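Local coordinates for putative sugar binding protein (Geobacillus stearothermophilus, PDB 6GT9) that binds galactose between its two lobes and probably serves as the extracellular sugar-recognition component of a three-component sensing system for galactan utilization, at residues R144-D149 with Y242-D247; G152-A157 with V214-G219; I261-V266 with V299-D304. One frame throughout, in Å; residues are numbered along the deposited sequence.

Contact 1: residues R144-D149 with Y242-D247; sequences RALAED and YIIGFD. With GAL (beta-D-galactopyranose), chain E.
Leu146 and Ile244 bring their CA atoms to 7.1 Å where the end of helix 135-149 lies nearly antiparallel over strand 242-246, the short axes approaching to 9.7 Å at 161°. Tyr242 makes the largest share of the contact. With its CG anti to the backbone N, the ring reaches out to the helix, and Leu146 and Asp149 both meet it from the same side. Leu146 approaches it obliquely, CG 3.6 Å from Tyr242 CE2, with CD1 beside CE2 and CD2. Asp149 crosses the ring at about a right angle, its CB meeting Tyr242 CE1 at 3.4 Å and its carboxylate turned 65° from the ring plane. Tyr242 OH donates to Asp149 OD2 (2.7 Å); OD2 lies in the plane of the ring, whereas the hydroxyl comes in 35° above the carboxylate plane. Asp149 OD1 has a second partner, a salt bridge with Arg301, so both carboxylate oxygens are held. A phenylalanine in place of Tyr242 would probably keep the packing on Leu146 but leave Asp149 OD2 without this donor, and the carboxylate freer to turn. Farther along the strand, Ile244 sends CD1 to Ala145 CB (3.8 Å) and CG2 to Leu146 CD1, closing the buried half of the contact. Past the strand end Asp247 OD2 accepts the sugar's anomeric hydroxyl O1 at 2.6 Å, while its OD1 is bonded to Gln267. A helix packed antiparallel on a strand that runs parallel to its sheet neighbours and delivers a ligand-binding residue from its C-terminal end is characteristic of the alpha/beta lobes of periplasmic binding proteins.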
loop_
_atom_site.group_PDB
_atom_site.type_symbol
_atom_site.label_atom_id
_atom_site.label_comp_id
_atom_site.label_asym_id
_atom_site.label_seq_id
_atom_site.Cartn_x
_atom_site.Cartn_y
_atom_site.Cartn_z
ATOM N N ARG A 144 -10.985 9.494 10.558
ATOM C CA ARG A 144 -11.684 9.421 11.839
ATOM C C ARG A 144 -10.702 9.479 13.000
ATOM O O ARG A 144 -10.921 10.200 13.982
ATOM C CB ARG A 144 -12.506 8.136 11.912
ATOM C CG ARG A 144 -13.796 8.160 11.101
ATOM C CD ARG A 144 -14.880 8.951 11.826
ATOM N NE ARG A 144 -16.185 8.797 11.178
ATOM C CZ ARG A 144 -16.711 9.708 10.367
ATOM N NH1 ARG A 144 -16.049 10.836 10.129
ATOM N NH2 ARG A 144 -17.896 9.504 9.811
ATOM N N ALA A 145 -9.601 8.736 12.890
ATOM C CA ALA A 145 -8.639 8.654 13.984
ATOM C C ALA A 145 -8.002 10.010 14.264
ATOM O O ALA A 145 -7.889 10.428 15.424
ATOM C CB ALA A 145 -7.564 7.616 13.655
ATOM N N LEU A 146 -7.553 10.703 13.212
ATOM C CA LEU A 146 -6.932 12.008 13.415
ATOM C C LEU A 146 -7.924 12.994 14.029
ATOM O O LEU A 146 -7.560 13.793 14.905
ATOM C CB LEU A 146 -6.380 12.537 12.088
ATOM C CG LEU A 146 -5.672 13.900 12.084
ATOM C CD1 LEU A 146 -4.525 13.915 11.054
ATOM C CD2 LEU A 146 -6.633 15.051 11.818
ATOM N N ALA A 147 -9.184 12.947 13.586
ATOM C CA ALA A 147 -10.204 13.844 14.126
ATOM C C ALA A 147 -10.475 13.552 15.596
ATOM O O ALA A 147 -10.671 14.480 16.391
ATOM C CB ALA A 147 -11.495 13.736 13.309
ATOM N N GLU A 148 -10.489 12.272 15.973
ATOM C CA GLU A 148 -10.674 11.900 17.373
ATOM C C GLU A 148 -9.504 12.362 18.230
ATOM O O GLU A 148 -9.699 13.001 19.270
ATOM C CB GLU A 148 -10.846 10.387 17.501
ATOM C CG GLU A 148 -12.229 9.859 17.129
ATOM C CD GLU A 148 -12.430 8.412 17.566
ATOM O OE1 GLU A 148 -12.572 7.528 16.690
ATOM O OE2 GLU A 148 -12.437 8.161 18.794
ATOM N N ASP A 149 -8.283 12.022 17.826
ATOM C CA ASP A 149 -7.114 12.304 18.655
ATOM C C ASP A 149 -6.830 13.797 18.769
ATOM O O ASP A 149 -6.291 14.240 19.788
ATOM C CB ASP A 149 -5.879 11.586 18.102
ATOM C CG ASP A 149 -6.063 10.079 18.004
ATOM O OD1 ASP A 149 -7.040 9.546 18.578
ATOM O OD2 ASP A 149 -5.218 9.415 17.362
ATOM N N TYR A 242 1.337 15.876 15.454
ATOM C CA TYR A 242 0.568 14.641 15.354
ATOM C C TYR A 242 0.912 13.933 14.048
ATOM O O TYR A 242 0.833 14.530 12.973
ATOM C CB TYR A 242 -0.932 14.933 15.423
ATOM C CG TYR A 242 -1.823 13.707 15.322
ATOM C CD1 TYR A 242 -2.194 12.992 16.454
ATOM C CD2 TYR A 242 -2.299 13.269 14.085
ATOM C CE1 TYR A 242 -3.012 11.863 16.356
ATOM C CE2 TYR A 242 -3.118 12.146 13.980
ATOM C CZ TYR A 242 -3.470 11.446 15.114
ATOM O OH TYR A 242 -4.296 10.336 15.009
ATOM N N ILE A 243 1.290 12.663 14.138
ATOM C CA ILE A 243 1.628 11.873 12.951
ATOM C C ILE A 243 0.758 10.629 12.930
ATOM O O ILE A 243 0.806 9.821 13.867
ATOM C CB ILE A 243 3.107 11.469 12.923
ATOM C CG1 ILE A 243 4.003 12.695 13.007
ATOM C CG2 ILE A 243 3.414 10.700 11.639
ATOM C CD1 ILE A 243 5.476 12.340 13.066
ATOM N N ILE A 244 -0.003 10.444 11.853
ATOM C CA ILE A 244 -0.654 9.168 11.586
ATOM C C ILE A 244 -0.130 8.652 10.248
ATOM O O ILE A 244 -0.120 9.383 9.250
ATOM C CB ILE A 244 -2.196 9.268 11.617
ATOM C CG1 ILE A 244 -2.829 7.881 11.353
ATOM C CG2 ILE A 244 -2.703 10.331 10.665
ATOM C CD1 ILE A 244 -4.306 7.748 11.757
ATOM N N GLY A 245 0.369 7.424 10.251
ATOM C CA GLY A 245 0.914 6.827 9.037
ATOM C C GLY A 245 0.278 5.499 8.692
ATOM O O GLY A 245 -0.757 5.141 9.259
ATOM N N PHE A 246 0.885 4.761 7.758
ATOM C CA PHE A 246 0.398 3.466 7.310
ATOM C C PHE A 246 1.395 2.366 7.647
ATOM O O PHE A 246 2.608 2.585 7.669
ATOM C CB PHE A 246 0.128 3.450 5.791
ATOM C CG PHE A 246 -1.337 3.513 5.440
ATOM C CD1 PHE A 246 -2.044 4.696 5.577
ATOM C CD2 PHE A 246 -2.003 2.383 5.000
ATOM C CE1 PHE A 246 -3.383 4.762 5.263
ATOM C CE2 PHE A 246 -3.356 2.430 4.694
ATOM C CZ PHE A 246 -4.047 3.633 4.830
ATOM N N ASP A 247 0.844 1.181 7.925
ATOM C CA ASP A 247 1.559 -0.082 8.085
ATOM C C ASP A 247 2.376 -0.138 9.364
ATOM O O ASP A 247 2.409 0.822 10.148
ATOM C CB ASP A 247 2.435 -0.360 6.858
ATOM C CG ASP A 247 1.636 -0.308 5.584
ATOM O OD1 ASP A 247 0.669 -1.087 5.438
ATOM O OD2 ASP A 247 1.934 0.561 4.753
HETATM C C1 GAL E . 2.047 0.416 1.479
HETATM C C2 GAL E . 1.327 0.046 0.198
HETATM C C3 GAL E . 2.266 -0.664 -0.794
HETATM C C4 GAL E . 3.484 0.201 -1.069
HETATM C C5 GAL E . 4.139 0.630 0.233
HETATM C C6 GAL E . 5.258 1.652 0.021
HETATM O O1 GAL E . 1.159 1.088 2.349
HETATM O O2 GAL E . 0.224 -0.833 0.466
HETATM O O3 GAL E . 1.622 -0.826 -2.020
HETATM O O4 GAL E . 3.110 1.361 -1.819
HETATM O O5 GAL E . 3.181 1.255 1.180
HETATM O O6 GAL E . 6.078 1.745 1.166
#

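Contact 2: residues G152-A157 with V214-G219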
loop_
_atom_site.group_PDB
_atom_site.type_symbol
_atom_site.label_atom_id
_atom_site.label_comp_id
_atom_site.label_asym_id
_atom_site.label_seq_id
_atom_site.Cartn_x
_atom_site.Cartn_y
_atom_site.Cartn_z
ATOM N N GLY A 152 -10.833 17.375 16.573
ATOM C CA GLY A 152 -11.354 18.169 15.480
ATOM C C GLY A 152 -10.570 19.413 15.130
ATOM O O GLY A 152 -11.077 20.248 14.371
ATOM N N LYS A 153 -9.344 19.560 15.636
ATOM C CA LYS A 153 -8.549 20.768 15.437
ATOM C C LYS A 153 -7.132 20.393 15.006
ATOM O O LYS A 153 -6.359 19.849 15.803
ATOM C CB LYS A 153 -8.543 21.599 16.721
ATOM C CG LYS A 153 -9.959 21.994 17.149
ATOM C CD LYS A 153 -10.049 22.361 18.619
ATOM C CE LYS A 153 -9.898 21.140 19.526
ATOM N NZ LYS A 153 -10.158 21.505 20.956
ATOM N N ALA A 154 -6.782 20.693 13.756
ATOM C CA ALA A 154 -5.480 20.298 13.235
ATOM C C ALA A 154 -5.198 21.021 11.931
ATOM O O ALA A 154 -6.105 21.232 11.120
ATOM C CB ALA A 154 -5.402 18.779 13.009
ATOM N N THR A 155 -3.930 21.388 11.737
ATOM C CA THR A 155 -3.425 21.921 10.483
ATOM C C THR A 155 -2.606 20.803 9.838
ATOM O O THR A 155 -1.502 20.491 10.299
ATOM C CB THR A 155 -2.582 23.178 10.713
ATOM O OG1 THR A 155 -3.393 24.185 11.343
ATOM C CG2 THR A 155 -2.053 23.712 9.387
ATOM N N VAL A 156 -3.148 20.205 8.776
ATOM C CA VAL A 156 -2.716 18.899 8.293
ATOM C C VAL A 156 -1.908 19.047 7.015
ATOM O O VAL A 156 -2.320 19.754 6.087
ATOM C CB VAL A 156 -3.920 17.973 8.048
ATOM C CG1 VAL A 156 -3.453 16.635 7.509
ATOM C CG2 VAL A 156 -4.717 17.802 9.337
ATOM N N ALA A 157 -0.787 18.339 6.950
ATOM C CA ALA A 157 -0.102 18.053 5.700
ATOM C C ALA A 157 -0.148 16.557 5.433
ATOM O O ALA A 157 -0.118 15.745 6.363
ATOM C CB ALA A 157 1.355 18.528 5.732
ATOM N N VAL A 214 1.748 23.917 10.167
ATOM C CA VAL A 214 1.421 22.493 10.177
ATOM C C VAL A 214 1.756 21.894 11.533
ATOM O O VAL A 214 2.875 22.043 12.041
ATOM C CB VAL A 214 2.176 21.761 9.054
ATOM C CG1 VAL A 214 2.107 20.248 9.258
ATOM C CG2 VAL A 214 1.617 22.151 7.711
ATOM N N ASN A 215 0.777 21.220 12.137
ATOM C CA ASN A 215 1.004 20.489 13.375
ATOM C C ASN A 215 0.486 19.054 13.288
ATOM O O ASN A 215 0.409 18.366 14.316
ATOM C CB ASN A 215 0.369 21.229 14.569
ATOM C CG ASN A 215 -1.133 21.472 14.395
ATOM O OD1 ASN A 215 -1.773 20.930 13.486
ATOM N ND2 ASN A 215 -1.703 22.291 15.281
ATOM N N ALA A 216 0.141 18.586 12.089
ATOM C CA ALA A 216 -0.332 17.224 11.897
ATOM C C ALA A 216 0.096 16.718 10.522
ATOM O O ALA A 216 -0.030 17.432 9.522
ATOM C CB ALA A 216 -1.857 17.139 12.047
ATOM N N PHE A 217 0.595 15.482 10.481
ATOM C CA PHE A 217 0.960 14.814 9.235
ATOM C C PHE A 217 0.168 13.525 9.081
ATOM O O PHE A 217 -0.090 12.827 10.065
ATOM C CB PHE A 217 2.446 14.460 9.182
ATOM C CG PHE A 217 3.350 15.620 8.882
ATOM C CD1 PHE A 217 3.834 16.424 9.910
ATOM C CD2 PHE A 217 3.746 15.890 7.579
ATOM C CE1 PHE A 217 4.702 17.482 9.641
ATOM C CE2 PHE A 217 4.608 16.968 7.298
ATOM C CZ PHE A 217 5.085 17.758 8.334
ATOM N N TYR A 218 -0.186 13.212 7.835
ATOM C CA TYR A 218 -0.833 11.959 7.452
ATOM C C TYR A 218 -0.019 11.347 6.319
ATOM O O TYR A 218 0.083 11.945 5.246
ATOM C CB TYR A 218 -2.269 12.214 6.997
ATOM C CG TYR A 218 -2.978 11.062 6.305
ATOM C CD1 TYR A 218 -2.890 9.762 6.792
ATOM C CD2 TYR A 218 -3.792 11.292 5.208
ATOM C CE1 TYR A 218 -3.566 8.708 6.184
ATOM C CE2 TYR A 218 -4.475 10.250 4.588
ATOM C CZ TYR A 218 -4.372 8.964 5.088
ATOM O OH TYR A 218 -5.059 7.936 4.475
ATOM N N GLY A 219 0.570 10.179 6.561
ATOM C CA GLY A 219 1.306 9.446 5.530
ATOM C C GLY A 219 0.471 8.271 5.054
ATOM O O GLY A 219 -0.179 7.600 5.858
#
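Val156 pairs with Ala216 and Ala157 with Phe217 in parallel register, joining neighbouring inner strands of the C-terminal alpha/beta lobe; helix 197-210 lies on the connection between them. The tight part is at Ala157. Its N donates to Ala216 O (2.8 Å, 167°) and its O accepts from Tyr218 N, both bonds running close to the carbonyl directions. On the side of Ala157 and Phe217, Ala157 CB touches both Phe217 CE2 (3.9 Å) and Val214 CG1, beneath helix 197-210. On the other face Ala216 CB touches both Ala154 CB and Val156 CG2, and the buried Tyr218 goes on to bond the backbone O of the galactose-binding Arg171. The opposite end, around the exposed Asn215 and Lys153, is looser: Thr155 O receives a sound bond from Asn215 N (3.0 Å) and a weak, bent one from Ala216 N, and Lys153 turns its chain away. Here a side chain takes over the pairing before the strand 216-219 begins. Asn215, with CG wedged between its own N and carbonyl carbon (chi1 57°), folds back so that OD1 accepts Thr155 N at 2.8 Å, the donor tilted 20° from the amide's carbonyl plane.

Contact 3: residues I261-V266 with V299-D304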
loop_
_atom_site.group_PDB
_atom_site.type_symbol
_atom_site.label_atom_id
_atom_site.label_comp_id
_atom_site.label_asym_id
_atom_site.label_seq_id
_atom_site.Cartn_x
_atom_site.Cartn_y
_atom_site.Cartn_z
ATOM N N ILE A 261 5.339 8.985 16.552
ATOM C CA ILE A 261 4.144 8.681 15.768
ATOM C C ILE A 261 2.996 8.398 16.726
ATOM O O ILE A 261 3.170 7.718 17.740
ATOM C CB ILE A 261 4.404 7.491 14.819
ATOM C CG1 ILE A 261 5.451 7.905 13.775
ATOM C CG2 ILE A 261 3.117 7.018 14.161
ATOM C CD1 ILE A 261 5.804 6.821 12.764
ATOM N N ALA A 262 1.817 8.934 16.416
ATOM C CA ALA A 262 0.645 8.752 17.268
ATOM C C ALA A 262 -0.210 7.555 16.879
ATOM O O ALA A 262 -0.860 6.949 17.745
ATOM C CB ALA A 262 -0.226 10.010 17.234
ATOM N N ALA A 263 -0.252 7.201 15.597
ATOM C CA ALA A 263 -1.155 6.144 15.173
ATOM C C ALA A 263 -0.680 5.612 13.836
ATOM O O ALA A 263 0.099 6.257 13.136
ATOM C CB ALA A 263 -2.590 6.647 15.049
ATOM N N THR A 264 -1.169 4.429 13.476
ATOM C CA THR A 264 -0.863 3.931 12.144
ATOM C C THR A 264 -1.935 2.939 11.704
ATOM O O THR A 264 -2.564 2.266 12.525
ATOM C CB THR A 264 0.556 3.328 12.079
ATOM O OG1 THR A 264 0.950 3.210 10.707
ATOM C CG2 THR A 264 0.624 1.961 12.747
ATOM N N VAL A 265 -2.152 2.878 10.392
ATOM C CA VAL A 265 -3.182 2.030 9.804
ATOM C C VAL A 265 -2.592 0.658 9.499
ATOM O O VAL A 265 -1.595 0.540 8.774
ATOM C CB VAL A 265 -3.774 2.670 8.542
ATOM C CG1 VAL A 265 -4.898 1.790 7.985
ATOM C CG2 VAL A 265 -4.295 4.076 8.871
ATOM N N VAL A 266 -3.224 -0.387 10.037
ATOM C CA VAL A 266 -2.710 -1.743 9.872
ATOM C C VAL A 266 -3.123 -2.289 8.514
ATOM O O VAL A 266 -4.247 -2.070 8.055
ATOM C CB VAL A 266 -3.212 -2.652 11.005
ATOM C CG1 VAL A 266 -2.690 -4.073 10.821
ATOM C CG2 VAL A 266 -2.782 -2.087 12.360
ATOM N N VAL A 299 -7.003 1.211 12.688
ATOM C CA VAL A 299 -6.023 2.123 13.259
ATOM C C VAL A 299 -5.589 1.574 14.610
ATOM O O VAL A 299 -6.422 1.150 15.416
ATOM C CB VAL A 299 -6.595 3.543 13.384
ATOM C CG1 VAL A 299 -5.554 4.491 14.004
ATOM C CG2 VAL A 299 -7.011 4.048 12.015
ATOM N N ILE A 300 -4.282 1.532 14.839
ATOM C CA ILE A 300 -3.748 1.163 16.136
ATOM C C ILE A 300 -2.946 2.342 16.671
ATOM O O ILE A 300 -2.447 3.188 15.921
ATOM C CB ILE A 300 -2.877 -0.104 16.088
ATOM C CG1 ILE A 300 -1.685 0.112 15.151
ATOM C CG2 ILE A 300 -3.726 -1.310 15.668
ATOM C CD1 ILE A 300 -0.361 -0.360 15.706
ATOM N N ARG A 301 -2.827 2.384 17.992
ATOM C CA ARG A 301 -2.053 3.389 18.703
ATOM C C ARG A 301 -1.109 2.664 19.652
ATOM O O ARG A 301 -1.095 1.430 19.720
ATOM C CB ARG A 301 -2.975 4.372 19.447
ATOM C CG ARG A 301 -3.933 5.124 18.527
ATOM C CD ARG A 301 -5.050 5.817 19.289
ATOM N NE ARG A 301 -5.881 6.658 18.427
ATOM C CZ ARG A 301 -6.966 6.228 17.787
ATOM N NH1 ARG A 301 -7.340 4.961 17.900
ATOM N NH2 ARG A 301 -7.672 7.058 17.023
ATOM N N LYS A 302 -0.317 3.446 20.389
ATOM C CA LYS A 302 0.655 2.883 21.324
ATOM C C LYS A 302 0.003 1.964 22.356
ATOM O O LYS A 302 0.632 1.000 22.808
ATOM C CB LYS A 302 1.404 4.017 22.022
ATOM C CG LYS A 302 2.466 3.573 23.013
ATOM C CD LYS A 302 2.939 4.760 23.837
ATOM C CE LYS A 302 3.819 4.325 24.989
ATOM N NZ LYS A 302 5.060 3.672 24.508
ATOM N N LYS A 303 -1.247 2.242 22.748
ATOM C CA LYS A 303 -1.942 1.389 23.708
ATOM C C LYS A 303 -2.220 -0.004 23.161
ATOM O O LYS A 303 -2.575 -0.902 23.932
ATOM C CB LYS A 303 -3.268 2.034 24.140
ATOM C CG LYS A 303 -4.307 2.093 23.026
ATOM C CD LYS A 303 -5.654 2.645 23.476
ATOM C CE LYS A 303 -5.541 4.078 23.981
ATOM N NZ LYS A 303 -4.657 4.925 23.123
ATOM N N ASP A 304 -2.086 -0.203 21.859
ATOM C CA ASP A 304 -2.333 -1.508 21.274
ATOM C C ASP A 304 -1.073 -2.345 21.164
ATOM O O ASP A 304 -1.165 -3.519 20.821
ATOM C CB ASP A 304 -2.986 -1.350 19.901
ATOM C CG ASP A 304 -4.336 -0.662 19.978
ATOM O OD1 ASP A 304 -5.284 -1.300 20.475
ATOM O OD2 ASP A 304 -4.454 0.506 19.534
HETATM O O HOH W 1 -0.095 6.238 20.200
HETATM O O HOH W 2 -3.312 8.668 18.858
#
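Ala262 O is gripped by two waters that tie it to the segment 299-304: water 1 donates to it at 2.7 Å and accepts Lys302 N, while water 2 donates at 3.2 Å and makes a weak bond with Arg301 NE. Water thus replaces direct pairing where strand 263-266 is only beginning. Farther in, Thr264 and Ile300 form an antiparallel hydrogen-bonded pair, Thr264 N to Ile300 O and Ile300 N to Thr264 O, both 3.0 Å, the second almost straight at 174°. On the face of this pair the two side chains lie side by side, Thr264 CG2 against Ile300 CG1. Thr264 OG1 is turned instead to Asp247 O, anchoring the backbone of a galactose-binding residue. Ile300 has its CG1 between backbone N and carbonyl carbon (chi1 60°), which directs that branch toward Thr264 O; the Val266 side chain crosses Ile300 at about a right angle, its CG2 3.5 Å from Ile300 CG2 and also touching CG1. The other face carries Val299, whose CG1 meets Ala263 CB at 3.8 Å and whose CG2 meets Val265 CG2; helix 135-149 covers Val299 and Val265. Val299 CG1 also lies over one face of the Arg301 guanidinium, toward its rim, and Arg301 reaches on to a salt bridge with Asp149 of that helix. At Arg301 the backbone N donates to the anti lone pair of Asp304 OD2 (2.9 Å), and Asp304 N returns a bond to Arg301 O, closing the 3-10 turn. One antiparallel edge strand, added late to an otherwise parallel sheet, completes the C-terminal lobe of this periplasmic-binding-protein fold.

Overall arrangement
All three contacts belong to the C-terminal lobe and its mixed sheet, in which strands 154-160, 216-219, 242-246, 263-266 and 298-301 are successive neighbours. Contact 2 is nested within the chain loop closed by contact 1, and contact 3 follows both. Contact 1 sits between the others, its centre about 9 Å from that of contact 2 and about 8 Å from that of contact 3, whereas contacts 2 and 3 are about 16 Å apart and do not touch. Strand 242-246 joins them by backbone bonding on both flanks, and helix 135-149 packs across the sheet. The shared framework places Asp247 at the galactose site, facing the cleft between the lobes.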